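Local coordinates for Pex (Synechococcus elongatus PCC 7942, PDB 2E1N), which modifies the cyanobacterial circadian clock as a period extender and, as a PadR-like winged-helix protein, probably binds DNA to regulate transcription, at residues H60-Y64 and W118-L122. Sequence-based numbering, arbitrary orientation.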
ATOM      1  N   HIS B  60       2.362   2.350  17.279  1.00 36.83           N
ATOM      2  CA  HIS B  60       1.399   1.236  17.410  1.00 37.93           C
ATOM      3  C   HIS B  60       1.185   0.480  16.119  1.00 36.69           C
ATOM      4  O   HIS B  60       1.001  -0.747  16.146  1.00 36.66           O
ATOM      5  CB  HIS B  60       0.088   1.723  18.067  1.00 39.04           C
ATOM      6  CG  HIS B  60       0.253   2.029  19.520  1.00 44.85           C
ATOM      7  ND1 HIS B  60      -0.414   1.336  20.513  1.00 50.29           N
ATOM      8  CD2 HIS B  60       1.067   2.906  20.156  1.00 47.41           C
ATOM      9  CE1 HIS B  60      -0.035   1.799  21.696  1.00 52.60           C
ATOM     10  NE2 HIS B  60       0.872   2.743  21.508  1.00 50.84           N
ATOM     11  N   TRP B  61       1.257   1.171  14.982  1.00 34.57           N
ATOM     12  CA  TRP B  61       1.100   0.541  13.675  1.00 35.59           C
ATOM     13  C   TRP B  61       2.260   0.968  12.734  1.00 35.52           C
ATOM     14  O   TRP B  61       2.065   1.792  11.862  1.00 34.41           O
ATOM     15  CB  TRP B  61      -0.227   0.941  13.014  1.00 36.32           C
ATOM     16  CG  TRP B  61      -1.428   0.556  13.768  1.00 37.22           C
ATOM     17  CD1 TRP B  61      -2.122  -0.626  13.654  1.00 41.45           C
ATOM     18  CD2 TRP B  61      -2.114   1.334  14.731  1.00 42.67           C
ATOM     19  NE1 TRP B  61      -3.192  -0.624  14.516  1.00 44.12           N
ATOM     20  CE2 TRP B  61      -3.214   0.567  15.186  1.00 42.05           C
ATOM     21  CE3 TRP B  61      -1.890   2.581  15.290  1.00 44.50           C
ATOM     22  CZ2 TRP B  61      -4.082   1.026  16.156  1.00 48.99           C
ATOM     23  CZ3 TRP B  61      -2.779   3.052  16.257  1.00 48.75           C
ATOM     24  CH2 TRP B  61      -3.854   2.285  16.671  1.00 48.42           C
ATOM     25  N   PRO B  62       3.455   0.402  12.934  1.00 35.32           N
ATOM     26  CA  PRO B  62       4.664   0.814  12.206  1.00 34.99           C
ATOM     27  C   PRO B  62       4.677   0.599  10.706  1.00 34.93           C
ATOM     28  O   PRO B  62       5.609   1.053  10.049  1.00 34.59           O
ATOM     29  CB  PRO B  62       5.790   0.045  12.882  1.00 35.92           C
ATOM     30  CG  PRO B  62       5.173  -0.861  13.879  1.00 36.84           C
ATOM     31  CD  PRO B  62       3.712  -0.614  13.966  1.00 35.83           C
ATOM     32  N   ASN B  63       3.678  -0.078  10.149  1.00 33.30           N
ATOM     33  CA  ASN B  63       3.582  -0.173   8.720  1.00 34.57           C
ATOM     34  C   ASN B  63       3.073   1.123   8.096  1.00 31.60           C
ATOM     35  O   ASN B  63       3.008   1.190   6.876  1.00 31.29           O
ATOM     36  CB  ASN B  63       2.615  -1.291   8.284  1.00 36.32           C
ATOM     37  CG  ASN B  63       3.116  -2.679   8.622  1.00 41.24           C
ATOM     38  OD1 ASN B  63       4.303  -2.978   8.515  1.00 46.98           O
ATOM     39  ND2 ASN B  63       2.192  -3.545   9.035  1.00 48.19           N
ATOM     40  N   TYR B  64       2.632   2.082   8.932  1.00 30.73           N
ATOM     41  CA  TYR B  64       2.053   3.339   8.457  1.00 31.92           C
ATOM     42  C   TYR B  64       2.754   4.542   9.014  1.00 30.61           C
ATOM     43  O   TYR B  64       3.355   4.470  10.101  1.00 29.55           O
ATOM     44  CB  TYR B  64       0.581   3.440   8.895  1.00 32.99           C
ATOM     45  CG  TYR B  64      -0.185   2.306   8.306  1.00 35.12           C
ATOM     46  CD1 TYR B  64      -0.459   2.277   6.945  1.00 38.18           C
ATOM     47  CD2 TYR B  64      -0.555   1.231   9.082  1.00 39.30           C
ATOM     48  CE1 TYR B  64      -1.150   1.188   6.367  1.00 40.31           C
ATOM     49  CE2 TYR B  64      -1.219   0.125   8.512  1.00 41.48           C
ATOM     50  CZ  TYR B  64      -1.505   0.121   7.159  1.00 40.99           C
ATOM     51  OH  TYR B  64      -2.174  -0.963   6.603  1.00 44.47           O
ATOM     52  N   TRP B 118     -11.423   2.136   9.666  1.00 39.80           N
ATOM     53  CA  TRP B 118     -10.010   1.985  10.006  1.00 40.02           C
ATOM     54  C   TRP B 118      -9.689   0.565  10.479  1.00 41.22           C
ATOM     55  O   TRP B 118      -8.836  -0.123   9.892  1.00 40.48           O
ATOM     56  CB  TRP B 118      -9.639   3.008  11.091  1.00 40.15           C
ATOM     57  CG  TRP B 118      -8.279   2.883  11.674  1.00 37.79           C
ATOM     58  CD1 TRP B 118      -7.963   2.604  12.981  1.00 38.12           C
ATOM     59  CD2 TRP B 118      -7.049   3.063  10.996  1.00 37.65           C
ATOM     60  NE1 TRP B 118      -6.604   2.577  13.142  1.00 38.80           N
ATOM     61  CE2 TRP B 118      -6.019   2.870  11.939  1.00 37.35           C
ATOM     62  CE3 TRP B 118      -6.709   3.357   9.667  1.00 38.32           C
ATOM     63  CZ2 TRP B 118      -4.688   2.957  11.603  1.00 38.86           C
ATOM     64  CZ3 TRP B 118      -5.398   3.450   9.342  1.00 41.13           C
ATOM     65  CH2 TRP B 118      -4.390   3.238  10.309  1.00 40.46           C
ATOM     66  N   GLU B 119     -10.394   0.130  11.507  1.00 42.75           N
ATOM     67  CA  GLU B 119     -10.106  -1.161  12.133  1.00 45.78           C
ATOM     68  C   GLU B 119     -10.295  -2.302  11.127  1.00 46.96           C
ATOM     69  O   GLU B 119      -9.471  -3.240  11.048  1.00 46.59           O
ATOM     70  CB  GLU B 119     -10.977  -1.391  13.367  1.00 46.48           C
ATOM     71  CG  GLU B 119     -10.904  -0.316  14.456  1.00 49.24           C
ATOM     72  CD  GLU B 119      -9.533  -0.193  15.167  1.00 54.34           C
ATOM     73  OE1 GLU B 119      -9.306   0.868  15.807  1.00 57.83           O
ATOM     74  OE2 GLU B 119      -8.704  -1.134  15.118  1.00 57.28           O
ATOM     75  N   ARG B 120     -11.353  -2.212  10.331  1.00 48.19           N
ATOM     76  CA  ARG B 120     -11.590  -3.238   9.310  1.00 49.70           C
ATOM     77  C   ARG B 120     -10.439  -3.252   8.295  1.00 49.93           C
ATOM     78  O   ARG B 120      -9.919  -4.320   7.956  1.00 49.24           O
ATOM     79  CB  ARG B 120     -12.967  -3.062   8.657  1.00 50.15           C
ATOM     80  CG  ARG B 120     -14.118  -3.454   9.597  1.00 52.31           C
ATOM     81  CD  ARG B 120     -15.386  -3.913   8.852  1.00 55.63           C
ATOM     82  NE  ARG B 120     -16.548  -4.095   9.743  1.00 58.52           N
ATOM     83  CZ  ARG B 120     -17.188  -5.252   9.976  1.00 60.08           C
ATOM     84  NH1 ARG B 120     -16.803  -6.390   9.411  1.00 61.52           N
ATOM     85  NH2 ARG B 120     -18.235  -5.275  10.800  1.00 61.16           N
ATOM     86  N   TYR B 121     -10.017  -2.066   7.857  1.00 49.82           N
ATOM     87  CA  TYR B 121      -8.876  -1.923   6.965  1.00 50.74           C
ATOM     88  C   TYR B 121      -7.615  -2.570   7.550  1.00 51.67           C
ATOM     89  O   TYR B 121      -6.841  -3.220   6.826  1.00 51.54           O
ATOM     90  CB  TYR B 121      -8.623  -0.442   6.686  1.00 50.42           C
ATOM     91  CG  TYR B 121      -7.417  -0.154   5.836  1.00 50.19           C
ATOM     92  CD1 TYR B 121      -7.531  -0.033   4.459  1.00 49.18           C
ATOM     93  CD2 TYR B 121      -6.164   0.029   6.414  1.00 50.91           C
ATOM     94  CE1 TYR B 121      -6.443   0.245   3.680  1.00 49.73           C
ATOM     95  CE2 TYR B 121      -5.073   0.304   5.645  1.00 51.78           C
ATOM     96  CZ  TYR B 121      -5.216   0.409   4.276  1.00 51.76           C
ATOM     97  OH  TYR B 121      -4.117   0.706   3.501  1.00 54.13           O
ATOM     98  N   LEU B 122      -7.415  -2.406   8.853  1.00 52.59           N
ATOM     99  CA  LEU B 122      -6.236  -2.974   9.508  1.00 53.86           C
ATOM    100  C   LEU B 122      -6.206  -4.500   9.423  1.00 55.74           C
ATOM    101  O   LEU B 122      -5.160  -5.089   9.145  1.00 56.18           O
ATOM    102  CB  LEU B 122      -6.151  -2.531  10.960  1.00 53.41           C
ATOM    103  CG  LEU B 122      -5.704  -1.083  11.120  1.00 51.56           C
ATOM    104  CD1 LEU B 122      -5.638  -0.755  12.573  1.00 49.31           C
ATOM    105  CD2 LEU B 122      -4.363  -0.833  10.399  1.00 49.43           C
TER
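Trp118 drives the edge of its indole between two aromatic rings of the loop 60-64. Against Trp61 the stack is T-shaped, planes at 76°, with Trp118 NE1 4.2 Å from Trp61 CZ2; against Tyr64 it is again edge-to-face, planes at 61°, but looser, the centroids 6.0 Å apart. Leu122, one helical turn on, divides its methyls between the same two rings: CD1 sits a tight 3.1 Å from Trp61 NE1, while CD2 lies 3.8 Å from Tyr64 CE2. That CD1 also rests over a face of Trp118, toward its rim. Farther out, Tyr64 OH comes within 3.3 Å of Tyr121 CE2, the two phenol rings approaching from opposite directions.

A type I turn from Trp61 to Tyr64, closed by Tyr64 N to Trp61 O, helps place the loop rings. Both CB atoms point at helix 110-123, and a shared chi1 of -61°, CG anti to the carbonyl carbon, carries both rings onto it; Trp61 CB meets the edge of the Tyr64 ring. Beyond them, Tyr38 and Leu57 back Trp118, and Phe22 of the second subunit packs on Tyr121. Cut back to an alanine, Tyr64 would probably leave Leu122 CD2 and Tyr121 without their aromatic partner and cost Trp118 one of its two stacks.

The contact thus ties the loop after helix 50-60 to the C-terminal helix 110-123, its seating set by shape and edge-to-face geometry rather than by a directed polar bond.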